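Local coordinates for AgaA (Rhizobium radiobacter, PDB 6HLX), which binds the opine agropinic acid as the periplasmic substrate-binding protein of an ABC transporter and so serves its import into the bacterium, at residues 24-29 with 131-136; 214-219 with 450-455; 232-237 with 456-461; 268-273 with 336-341. All coordinates share one frame; numbering follows the deposited sequence.

Contact 1 (24-29 with 131-136)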
# COMPACT_ATOMS: atom_id res chain seq x y z
N SER A 24 -5.64 -5.48 -4.68
CA SER A 24 -6.65 -6.55 -4.85
C SER A 24 -6.51 -7.63 -3.76
O SER A 24 -7.49 -7.94 -3.07
CB SER A 24 -6.56 -7.16 -6.25
OG SER A 24 -6.85 -6.17 -7.22
N GLY A 25 -5.29 -8.16 -3.59
CA GLY A 25 -5.00 -9.16 -2.57
C GLY A 25 -5.28 -8.62 -1.17
O GLY A 25 -5.89 -9.30 -0.35
N ARG A 26 -4.87 -7.35 -0.90
CA ARG A 26 -5.12 -6.73 0.40
C ARG A 26 -6.61 -6.66 0.73
O ARG A 26 -7.00 -6.93 1.86
CB ARG A 26 -4.53 -5.33 0.45
CG ARG A 26 -3.03 -5.38 0.58
CD ARG A 26 -2.45 -3.99 0.50
NE ARG A 26 -1.34 -3.89 1.44
CZ ARG A 26 -0.63 -2.79 1.66
NH1 ARG A 26 -0.87 -1.69 0.94
NH2 ARG A 26 0.31 -2.77 2.59
N THR A 27 -7.46 -6.28 -0.27
CA THR A 27 -8.91 -6.13 -0.05
C THR A 27 -9.52 -7.47 0.42
O THR A 27 -10.31 -7.47 1.35
CB THR A 27 -9.59 -5.62 -1.35
OG1 THR A 27 -8.98 -4.36 -1.69
CG2 THR A 27 -11.12 -5.47 -1.20
N VAL A 28 -9.09 -8.61 -0.19
CA VAL A 28 -9.59 -9.92 0.22
C VAL A 28 -9.02 -10.27 1.61
O VAL A 28 -9.76 -10.71 2.49
CB VAL A 28 -9.30 -11.02 -0.84
CG1 VAL A 28 -9.82 -12.38 -0.36
CG2 VAL A 28 -9.92 -10.66 -2.20
N LYS A 29 -7.72 -10.04 1.82
CA LYS A 29 -7.10 -10.35 3.13
C LYS A 29 -7.80 -9.60 4.27
O LYS A 29 -7.96 -10.16 5.35
CB LYS A 29 -5.62 -9.96 3.16
CG LYS A 29 -4.75 -10.97 2.42
CD LYS A 29 -3.25 -10.84 2.73
CE LYS A 29 -2.69 -9.47 2.35
NZ LYS A 29 -1.19 -9.46 2.37
N LEU A 131 2.08 -2.74 12.99
CA LEU A 131 1.33 -3.94 13.37
C LEU A 131 -0.10 -3.92 12.82
O LEU A 131 -0.79 -4.95 12.83
CB LEU A 131 1.36 -4.14 14.90
CG LEU A 131 2.75 -4.52 15.43
CD1 LEU A 131 2.80 -4.37 16.94
CD2 LEU A 131 3.15 -6.00 15.00
N ALA A 132 -0.53 -2.74 12.30
CA ALA A 132 -1.84 -2.60 11.67
C ALA A 132 -1.75 -2.91 10.17
O ALA A 132 -2.77 -2.87 9.49
CB ALA A 132 -2.39 -1.19 11.88
N LEU A 133 -0.55 -3.18 9.61
CA LEU A 133 -0.49 -3.47 8.17
C LEU A 133 -1.37 -4.67 7.82
O LEU A 133 -1.38 -5.64 8.59
CB LEU A 133 0.95 -3.82 7.73
CG LEU A 133 1.95 -2.67 7.65
CD1 LEU A 133 3.35 -3.24 7.63
CD2 LEU A 133 1.72 -1.81 6.38
N PRO A 134 -1.95 -4.73 6.60
CA PRO A 134 -2.69 -5.95 6.20
C PRO A 134 -1.73 -7.17 6.21
O PRO A 134 -2.18 -8.31 6.35
CB PRO A 134 -3.11 -5.63 4.76
CG PRO A 134 -3.23 -4.07 4.75
CD PRO A 134 -2.02 -3.67 5.56
N GLU A 135 -0.41 -6.91 6.07
CA GLU A 135 0.59 -7.99 6.04
C GLU A 135 1.03 -8.44 7.45
O GLU A 135 1.80 -9.41 7.57
CB GLU A 135 1.82 -7.58 5.16
CG GLU A 135 1.48 -7.48 3.67
CD GLU A 135 0.45 -6.42 3.28
OE1 GLU A 135 0.53 -5.28 3.79
OE2 GLU A 135 -0.46 -6.74 2.47
N SER A 136 0.58 -7.73 8.51
CA SER A 136 0.93 -8.04 9.92
C SER A 136 -0.20 -8.82 10.65
O SER A 136 -0.18 -8.98 11.87
CB SER A 136 1.28 -6.76 10.69
OG SER A 136 2.40 -6.13 10.09

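Contact 2 (214-219 with 450-455). With G9Z (agropinic acid), chain E; EDO (1,2-ethanediol), chain B.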
# COMPACT_ATOMS: atom_id res chain seq x y z
N ILE A 214 -17.39 -1.52 -6.97
CA ILE A 214 -16.17 -1.69 -7.77
C ILE A 214 -15.06 -0.84 -7.19
O ILE A 214 -15.33 0.25 -6.66
CB ILE A 214 -16.31 -1.44 -9.30
CG1 ILE A 214 -16.76 0.04 -9.63
CG2 ILE A 214 -17.22 -2.49 -9.96
CD1 ILE A 214 -16.51 0.47 -11.11
N ASP A 215 -13.82 -1.28 -7.33
CA ASP A 215 -12.69 -0.43 -6.91
C ASP A 215 -11.96 0.15 -8.13
O ASP A 215 -12.33 -0.16 -9.27
CB ASP A 215 -11.75 -1.15 -5.93
CG ASP A 215 -10.98 -2.33 -6.45
OD1 ASP A 215 -11.02 -2.57 -7.68
OD2 ASP A 215 -10.30 -2.99 -5.64
N TYR A 216 -10.95 1.02 -7.90
CA TYR A 216 -10.18 1.65 -8.98
C TYR A 216 -11.08 2.21 -10.09
O TYR A 216 -10.95 1.84 -11.25
CB TYR A 216 -9.13 0.68 -9.53
CG TYR A 216 -7.91 0.55 -8.65
CD1 TYR A 216 -7.85 -0.40 -7.64
CD2 TYR A 216 -6.77 1.30 -8.91
CE1 TYR A 216 -6.72 -0.55 -6.84
CE2 TYR A 216 -5.61 1.16 -8.12
CZ TYR A 216 -5.60 0.23 -7.09
OH TYR A 216 -4.45 0.05 -6.32
N VAL A 217 -12.05 3.07 -9.72
CA VAL A 217 -12.93 3.66 -10.73
C VAL A 217 -12.04 4.52 -11.63
O VAL A 217 -11.34 5.40 -11.12
CB VAL A 217 -14.03 4.53 -10.08
CG1 VAL A 217 -14.84 5.27 -11.14
CG2 VAL A 217 -14.93 3.68 -9.18
N PRO A 218 -12.03 4.28 -12.96
CA PRO A 218 -11.18 5.11 -13.84
C PRO A 218 -11.62 6.56 -13.84
O PRO A 218 -12.82 6.84 -13.75
CB PRO A 218 -11.36 4.48 -15.22
CG PRO A 218 -11.90 3.09 -14.95
CD PRO A 218 -12.76 3.25 -13.73
N ALA A 219 -10.65 7.49 -13.93
CA ALA A 219 -10.93 8.94 -13.94
C ALA A 219 -11.91 9.33 -15.04
O ALA A 219 -12.76 10.19 -14.81
CB ALA A 219 -9.62 9.72 -14.11
N MET A 450 2.49 13.66 -9.04
CA MET A 450 1.13 14.14 -8.80
C MET A 450 0.40 13.38 -7.71
O MET A 450 0.75 12.23 -7.44
CB MET A 450 0.30 14.02 -10.11
CG MET A 450 0.16 12.58 -10.59
SD MET A 450 -0.98 12.37 -11.95
CE MET A 450 -2.57 12.51 -11.08
N TRP A 451 -0.63 14.02 -7.14
CA TRP A 451 -1.55 13.38 -6.18
C TRP A 451 -2.70 12.93 -7.08
O TRP A 451 -3.16 13.71 -7.95
CB TRP A 451 -2.13 14.40 -5.19
CG TRP A 451 -1.13 14.93 -4.21
CD1 TRP A 451 -0.63 16.19 -4.17
CD2 TRP A 451 -0.51 14.20 -3.14
NE1 TRP A 451 0.25 16.32 -3.11
CE2 TRP A 451 0.32 15.12 -2.45
CE3 TRP A 451 -0.64 12.89 -2.64
CZ2 TRP A 451 1.08 14.74 -1.34
CZ3 TRP A 451 0.09 12.53 -1.51
CH2 TRP A 451 0.95 13.45 -0.88
N ARG A 452 -3.19 11.71 -6.90
CA ARG A 452 -4.30 11.25 -7.74
C ARG A 452 -5.56 10.99 -6.92
O ARG A 452 -5.48 10.74 -5.72
CB ARG A 452 -3.91 9.97 -8.52
CG ARG A 452 -3.76 8.73 -7.63
CD ARG A 452 -3.41 7.48 -8.43
NE ARG A 452 -3.91 6.27 -7.78
CZ ARG A 452 -3.23 5.14 -7.65
NH1 ARG A 452 -1.98 5.05 -8.11
NH2 ARG A 452 -3.79 4.07 -7.09
N GLU A 453 -6.71 10.94 -7.60
CA GLU A 453 -7.96 10.51 -6.94
C GLU A 453 -7.96 8.97 -6.92
O GLU A 453 -7.47 8.33 -7.87
CB GLU A 453 -9.18 10.98 -7.74
CG GLU A 453 -9.36 12.49 -7.71
CD GLU A 453 -10.71 12.95 -8.22
OE1 GLU A 453 -10.92 14.18 -8.30
OE2 GLU A 453 -11.55 12.09 -8.56
N GLN A 454 -8.52 8.39 -5.87
CA GLN A 454 -8.63 6.93 -5.72
C GLN A 454 -10.06 6.71 -5.30
O GLN A 454 -10.44 7.02 -4.16
CB GLN A 454 -7.63 6.42 -4.67
CG GLN A 454 -7.69 4.89 -4.48
CD GLN A 454 -7.18 4.12 -5.69
OE1 GLN A 454 -6.43 4.64 -6.52
NE2 GLN A 454 -7.55 2.86 -5.81
N ASN A 455 -10.90 6.29 -6.25
CA ASN A 455 -12.33 6.23 -5.98
C ASN A 455 -12.89 4.82 -6.06
O ASN A 455 -12.38 3.98 -6.82
CB ASN A 455 -13.05 7.12 -7.02
CG ASN A 455 -12.57 8.56 -7.01
OD1 ASN A 455 -12.29 9.12 -5.96
ND2 ASN A 455 -12.43 9.18 -8.16
OAM G9Z E . -2.05 -2.75 -6.41
CAB G9Z E . -1.93 -1.85 -7.26
CAC G9Z E . -2.48 -1.94 -8.55
CB G9Z E . -2.12 -0.61 -9.27
CA G9Z E . -1.18 0.12 -8.31
C G9Z E . -1.62 1.46 -8.08
O G9Z E . -2.50 1.67 -7.19
N G9Z E . -1.17 -0.75 -7.09
CAG G9Z E . -0.49 -0.38 -5.79
CAH G9Z E . 1.01 -0.67 -5.87
OAP G9Z E . 1.53 0.19 -6.88
CAI G9Z E . 1.73 -0.41 -4.55
OAQ G9Z E . 0.94 -0.95 -3.46
CAJ G9Z E . 3.12 -1.14 -4.50
OAR G9Z E . 3.76 -0.87 -3.24
CAK G9Z E . 4.10 -0.83 -5.67
OAT G9Z E . 5.19 -1.77 -5.64
CAL G9Z E . 4.59 0.62 -5.67
OAS G9Z E . 5.38 0.87 -6.85
OXT G9Z E . -1.14 2.37 -8.80
C1 EDO B . -7.45 6.13 -13.22
O1 EDO B . -7.94 7.17 -12.44
C2 EDO B . -7.96 6.25 -14.65
O2 EDO B . -7.23 7.19 -15.38
O HOH W 1 -10.44 2.19 -5.30
O HOH W 2 -9.79 5.47 -8.79
O HOH W 3 -11.69 8.04 -10.61

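Contact 3 (232-237 with 456-461). With EDO (1,2-ethanediol), chain C.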
# COMPACT_ATOMS: atom_id res chain seq x y z
N GLN A 232 -23.16 5.63 -6.87
CA GLN A 232 -22.59 6.66 -6.00
C GLN A 232 -21.08 6.50 -6.06
O GLN A 232 -20.58 5.38 -5.99
CB GLN A 232 -23.08 6.44 -4.55
CG GLN A 232 -22.41 7.34 -3.49
CD GLN A 232 -22.83 7.07 -2.05
OE1 GLN A 232 -23.42 6.03 -1.71
NE2 GLN A 232 -22.53 8.01 -1.15
N LEU A 233 -20.36 7.61 -6.16
CA LEU A 233 -18.91 7.60 -6.16
C LEU A 233 -18.43 7.92 -4.72
O LEU A 233 -18.95 8.86 -4.10
CB LEU A 233 -18.42 8.67 -7.14
CG LEU A 233 -16.95 8.65 -7.47
CD1 LEU A 233 -16.61 7.47 -8.39
CD2 LEU A 233 -16.54 9.95 -8.12
N LEU A 234 -17.45 7.15 -4.20
CA LEU A 234 -16.86 7.37 -2.86
C LEU A 234 -15.45 7.87 -3.12
O LEU A 234 -14.61 7.11 -3.62
CB LEU A 234 -16.84 6.07 -2.04
CG LEU A 234 -18.20 5.35 -1.85
CD1 LEU A 234 -18.02 4.08 -1.06
CD2 LEU A 234 -19.23 6.25 -1.17
N ARG A 235 -15.21 9.16 -2.83
CA ARG A 235 -13.94 9.84 -3.16
C ARG A 235 -12.81 9.76 -2.14
O ARG A 235 -13.02 9.58 -0.93
CB ARG A 235 -14.20 11.31 -3.50
CG ARG A 235 -15.03 11.51 -4.78
CD ARG A 235 -14.50 12.65 -5.67
NE ARG A 235 -15.52 13.13 -6.62
CZ ARG A 235 -15.35 13.25 -7.94
NH1 ARG A 235 -14.19 12.94 -8.50
NH2 ARG A 235 -16.34 13.68 -8.71
N ASN A 236 -11.57 9.92 -2.65
CA ASN A 236 -10.35 9.96 -1.87
C ASN A 236 -9.30 10.57 -2.80
O ASN A 236 -9.40 10.40 -4.02
CB ASN A 236 -9.92 8.53 -1.43
CG ASN A 236 -8.51 8.41 -0.84
OD1 ASN A 236 -7.51 8.26 -1.55
ND2 ASN A 236 -8.40 8.40 0.48
N THR A 237 -8.31 11.28 -2.22
CA THR A 237 -7.16 11.87 -2.94
C THR A 237 -5.85 11.56 -2.20
O THR A 237 -4.99 12.45 -2.05
CB THR A 237 -7.30 13.38 -3.06
OG1 THR A 237 -7.44 13.91 -1.74
CG2 THR A 237 -8.42 13.80 -3.97
N TYR A 456 -13.94 4.58 -5.26
CA TYR A 456 -14.78 3.38 -5.31
C TYR A 456 -16.12 3.84 -5.86
O TYR A 456 -16.45 5.04 -5.84
CB TYR A 456 -15.05 2.81 -3.90
CG TYR A 456 -13.86 2.07 -3.32
CD1 TYR A 456 -12.84 2.76 -2.67
CD2 TYR A 456 -13.73 0.69 -3.48
CE1 TYR A 456 -11.74 2.09 -2.14
CE2 TYR A 456 -12.62 0.01 -2.97
CZ TYR A 456 -11.63 0.72 -2.30
OH TYR A 456 -10.50 0.10 -1.82
N ALA A 457 -16.92 2.87 -6.30
CA ALA A 457 -18.28 3.18 -6.70
C ALA A 457 -19.18 2.10 -6.18
O ALA A 457 -18.76 0.93 -6.11
CB ALA A 457 -18.40 3.30 -8.20
N VAL A 458 -20.37 2.49 -5.70
CA VAL A 458 -21.33 1.53 -5.15
C VAL A 458 -22.67 1.69 -5.84
O VAL A 458 -23.00 2.78 -6.35
CB VAL A 458 -21.46 1.62 -3.60
CG1 VAL A 458 -20.09 1.55 -2.90
CG2 VAL A 458 -22.21 2.88 -3.16
N LYS A 459 -23.47 0.63 -5.80
CA LYS A 459 -24.82 0.70 -6.33
C LYS A 459 -25.71 1.34 -5.26
O LYS A 459 -25.48 1.16 -4.07
CB LYS A 459 -25.34 -0.72 -6.65
CG LYS A 459 -25.18 -1.12 -8.12
CD LYS A 459 -26.19 -0.38 -9.03
CE LYS A 459 -26.44 -1.05 -10.35
NZ LYS A 459 -26.76 -0.06 -11.41
N LYS A 460 -26.75 2.07 -5.68
CA LYS A 460 -27.72 2.60 -4.72
C LYS A 460 -28.30 1.37 -3.99
O LYS A 460 -28.65 0.38 -4.64
CB LYS A 460 -28.85 3.35 -5.46
CG LYS A 460 -29.87 4.00 -4.53
CD LYS A 460 -30.91 4.79 -5.32
CE LYS A 460 -31.90 5.48 -4.41
NZ LYS A 460 -32.80 6.39 -5.17
N GLY A 461 -28.31 1.41 -2.67
CA GLY A 461 -28.75 0.29 -1.85
C GLY A 461 -27.62 -0.22 -0.97
O GLY A 461 -27.86 -0.89 0.03
C1 EDO C . -2.45 15.43 -0.16
O1 EDO C . -3.49 14.49 -0.33
C2 EDO C . -2.85 16.41 0.96
O2 EDO C . -1.84 17.39 1.08

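Contact 4 (268-273 with 336-341)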
# COMPACT_ATOMS: atom_id res chain seq x y z
N SER A 268 1.52 18.24 -15.88
CA SER A 268 0.20 18.35 -16.51
C SER A 268 0.04 17.32 -17.62
O SER A 268 -1.08 16.92 -17.89
CB SER A 268 -0.03 19.75 -17.06
OG SER A 268 -0.00 20.69 -16.00
N ALA A 269 1.15 16.89 -18.28
CA ALA A 269 1.06 15.87 -19.34
C ALA A 269 0.57 14.57 -18.73
O ALA A 269 -0.28 13.91 -19.32
CB ALA A 269 2.42 15.66 -20.01
N ILE A 270 1.04 14.23 -17.51
CA ILE A 270 0.57 13.01 -16.84
C ILE A 270 -0.91 13.17 -16.41
O ILE A 270 -1.72 12.30 -16.73
CB ILE A 270 1.48 12.60 -15.65
CG1 ILE A 270 2.89 12.21 -16.16
CG2 ILE A 270 0.83 11.44 -14.85
CD1 ILE A 270 3.92 12.07 -15.07
N ILE A 271 -1.24 14.26 -15.71
CA ILE A 271 -2.61 14.52 -15.23
C ILE A 271 -3.62 14.49 -16.38
O ILE A 271 -4.65 13.82 -16.26
CB ILE A 271 -2.67 15.84 -14.40
CG1 ILE A 271 -1.81 15.72 -13.11
CG2 ILE A 271 -4.12 16.25 -14.09
CD1 ILE A 271 -1.45 17.06 -12.45
N ASN A 272 -3.33 15.22 -17.47
CA ASN A 272 -4.25 15.34 -18.61
C ASN A 272 -4.36 14.11 -19.49
O ASN A 272 -5.44 13.85 -20.01
CB ASN A 272 -3.92 16.59 -19.46
CG ASN A 272 -4.12 17.88 -18.69
OD1 ASN A 272 -4.92 17.95 -17.75
ND2 ASN A 272 -3.38 18.93 -19.04
N THR A 273 -3.25 13.36 -19.69
CA THR A 273 -3.29 12.20 -20.59
C THR A 273 -3.53 10.86 -19.89
O THR A 273 -3.90 9.91 -20.57
CB THR A 273 -2.04 12.11 -21.49
OG1 THR A 273 -0.92 11.71 -20.71
CG2 THR A 273 -1.75 13.41 -22.27
N GLN A 336 -0.18 2.60 -17.58
CA GLN A 336 0.32 2.59 -18.97
C GLN A 336 0.46 4.01 -19.52
O GLN A 336 1.49 4.34 -20.10
CB GLN A 336 -0.62 1.78 -19.86
CG GLN A 336 -0.26 1.95 -21.35
CD GLN A 336 -1.00 0.96 -22.19
OE1 GLN A 336 -0.92 -0.23 -21.96
NE2 GLN A 336 -1.71 1.43 -23.19
N ASN A 337 -0.57 4.86 -19.34
CA ASN A 337 -0.53 6.23 -19.88
C ASN A 337 0.48 7.11 -19.17
O ASN A 337 1.12 7.95 -19.82
CB ASN A 337 -1.93 6.84 -19.92
CG ASN A 337 -2.78 6.19 -20.98
OD1 ASN A 337 -2.31 5.87 -22.08
ND2 ASN A 337 -4.04 5.96 -20.67
N THR A 338 0.69 6.87 -17.85
CA THR A 338 1.75 7.61 -17.14
C THR A 338 3.09 7.21 -17.76
O THR A 338 3.94 8.08 -18.01
CB THR A 338 1.71 7.32 -15.62
OG1 THR A 338 0.51 7.88 -15.07
CG2 THR A 338 2.96 7.88 -14.87
N ALA A 339 3.28 5.90 -18.01
CA ALA A 339 4.54 5.41 -18.61
C ALA A 339 4.79 6.00 -20.00
O ALA A 339 5.92 6.42 -20.30
CB ALA A 339 4.54 3.88 -18.66
N ILE A 340 3.73 6.08 -20.84
CA ILE A 340 3.81 6.66 -22.18
C ILE A 340 4.21 8.15 -22.10
O ILE A 340 5.11 8.58 -22.83
CB ILE A 340 2.48 6.45 -22.96
CG1 ILE A 340 2.32 4.96 -23.35
CG2 ILE A 340 2.39 7.38 -24.20
CD1 ILE A 340 0.89 4.56 -23.82
N ALA A 341 3.59 8.89 -21.17
CA ALA A 341 3.92 10.31 -20.98
C ALA A 341 5.38 10.48 -20.54
O ALA A 341 6.08 11.33 -21.11
CB ALA A 341 2.98 10.94 -19.95
O HOH W 4 0.16 9.55 -21.90

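Contact 1 (24-29 with 131-136)
The edge of the Arg26 guanidinium faces the two oxygens of Glu135, the planes turned 35° apart, while CG of Pro134 packs obliquely, 3.8 Å from NE of Arg26, and the CD2 methyl of Leu133 also approaches the guanidinium at a slant. Arg26 grips side-on: NH2 donates to OE1 of Glu135 at 2.8 Å, nearly in the guanidinium plane, and NE to OE2 of Glu135 at 3.2 Å, both oxygens being met on their syn sides. The anti side of Glu135 OE2 goes to Lys29, whose NZ lies 2.8 Å from it and comes from the opposite face of the carboxylate to Arg26 NE. One buried carboxylate thus takes two cations one helical turn apart, which should keep it ionised. A bend at chi2 (63°) folds the Glu135 chain so that its carboxylate reaches both. The two cations are held further, Arg26 NH1 by a salt bridge to Glu382 and Lys29 NZ by the carbonyls of Thr17 and Val19. The network fastens helix 23-32, which packs through Thr27 and Val28 on strands 3-8 and 190-195, to the loop between helices 127-131 and 141-146.

Contact 2 (214-219 with 450-455)
Gln454 stands its amide nearly upright on the Tyr216 ring, with the two planes 82° apart and NE2 held 3.3 Å above the ring plane, over its centre. A chi2 of 69° bends the Gln454 chain to bring the amide there. The other end of the amide faces Arg452: OE1 of Gln454 accepts from NH2 at 2.8 Å and, less straight, from NE of Arg452, both donors keeping it in the guanidinium plane. The side-on grip helps to fix the rotation of the guanidinium, whose other N-H groups face the ligand. NH2 of Arg452 reaches O of agropinic acid at 2.7 Å with a 167° angle, and NH1 of Arg452 takes OXT of agropinic acid at 2.9 Å. Tyr216 joins from its own edge, OH donating to that same ligand O at 2.7 Å. Gln454 is therefore a second-shell residue, in touch with both first-shell side chains. Away from the ligand the backbones join directly, Val217 N donating almost straight to Asn455 O at 3.1 Å. Three waters bridge the segments beside this bond; one accepts from Tyr216 N, and weakly from Gln454 NE2, and donates to Asn455 O, while the other two receive the backbone N and the side-chain ND2 of Asn455 and donate to Val217 O. Thr23, Gln244 and Arg363 also bond the ligand. The arrangement is an arginine pairing two nitrogens with the two oxygens of a ligand carboxylate, in the ligand pocket of a solute-binding protein of family 5.

Contact 3 (232-237 with 456-461)
Between Gln232-Leu234 and Tyr456-Val458 the backbones are closely paired as antiparallel strands. Gln232 with Val458 and Leu234 with Tyr456 are hydrogen-bonded pairs, each making two N-H to O bonds; the Leu234 N to Tyr456 O bond measures 2.9 Å and is nearly straight at 177°. Leu233 and Ala457 form the non-hydrogen-bonded pair between them, its CA atoms 4.5 Å apart. On the face bearing Leu234, Tyr456 and Val458, CD1 of Leu234 meets CG1 of Val458 at 3.8 Å, the two side chains crossing at about a right angle. The other face carries Leu233 and Ala457, which helix 222-227 covers through Ile225. The looser, solvent side is the end of the first face, where exposed Gln232 has CG opposite its backbone N (chi1 172°), which carries the extended chain alongside Val458; its OE1 lies 3.7 Å from CG2 of Val458, without a side-chain hydrogen bond across the pair. Strand 231-234 ends the seven-stranded mixed sheet, and 456-459 passes the pairing on to strand 213-214 through Ala457 and Ile214. Across this pair the polar links are the four backbone bonds, so the pairing probably depends little on side-chain polarity; apolar contacts add to it on one face.

Contact 4 (268-273 with 336-341)
Ala269 O is gripped twice by Thr273, by its backbone N at 3.0 Å and by its OG1 at 2.7 Å, the two donors arriving from opposite faces of the carbonyl plane. With chi1 at 73°, Thr273 OG1 sits between its own backbone N and carbonyl carbon and turns back on the preceding helical turn. The same hydroxyl oxygen accepts from a water, which also donates to Asn337 O at 2.8 Å and so provides a polar bridge between helices 267-274 and 333-347. The helices run roughly antiparallel, at an angle of 145°; the axes of these two segments approach to 9.1 Å and pack Ile270 and Thr273 against the small Ala341. This antiparallel helix pair lies against the six-stranded mixed sheet, through Ile270 on Phe449 and Met450 of strand 446-451 and Ala339 on Leu355 of strand 351-356. The Ala341 methyl points at the neighbouring helix, with CB 4.0 Å from OG1 of Thr273. The two branches of Ile270 divide between partners: CG1 lies 4.0 Å from CB of Ala341, whereas CG2 lies 3.6 Å from OG1 of Thr338, a hydroxyl itself hydrogen-bonded to Phe334 O within its own helix. At the more exposed end Asn337 lays its CB 3.7 Å from Thr273 O, with no direct hydrogen bond between them.

In the fold
From the N terminus, contact 1 closes first, joining helix 23-32 to the loop at 131-136 before any other contact opens. The chain then lays down 214-219 and 232-237, whose partners at 450-455 and 456-461 arrive over two hundred residues later, so contacts 2 and 3 cross. They also touch, through the Glu453-Arg235 salt bridge. Contact 4 opens and closes within both of these long excursions, tying helix 267-274 to helix 333-347 and meeting contact 2 at Met450. Contact 2 joins the end of strand 213-214, in the seven-stranded sheet edged by contact 3, to the end of strand 446-451, in the six-stranded sheet.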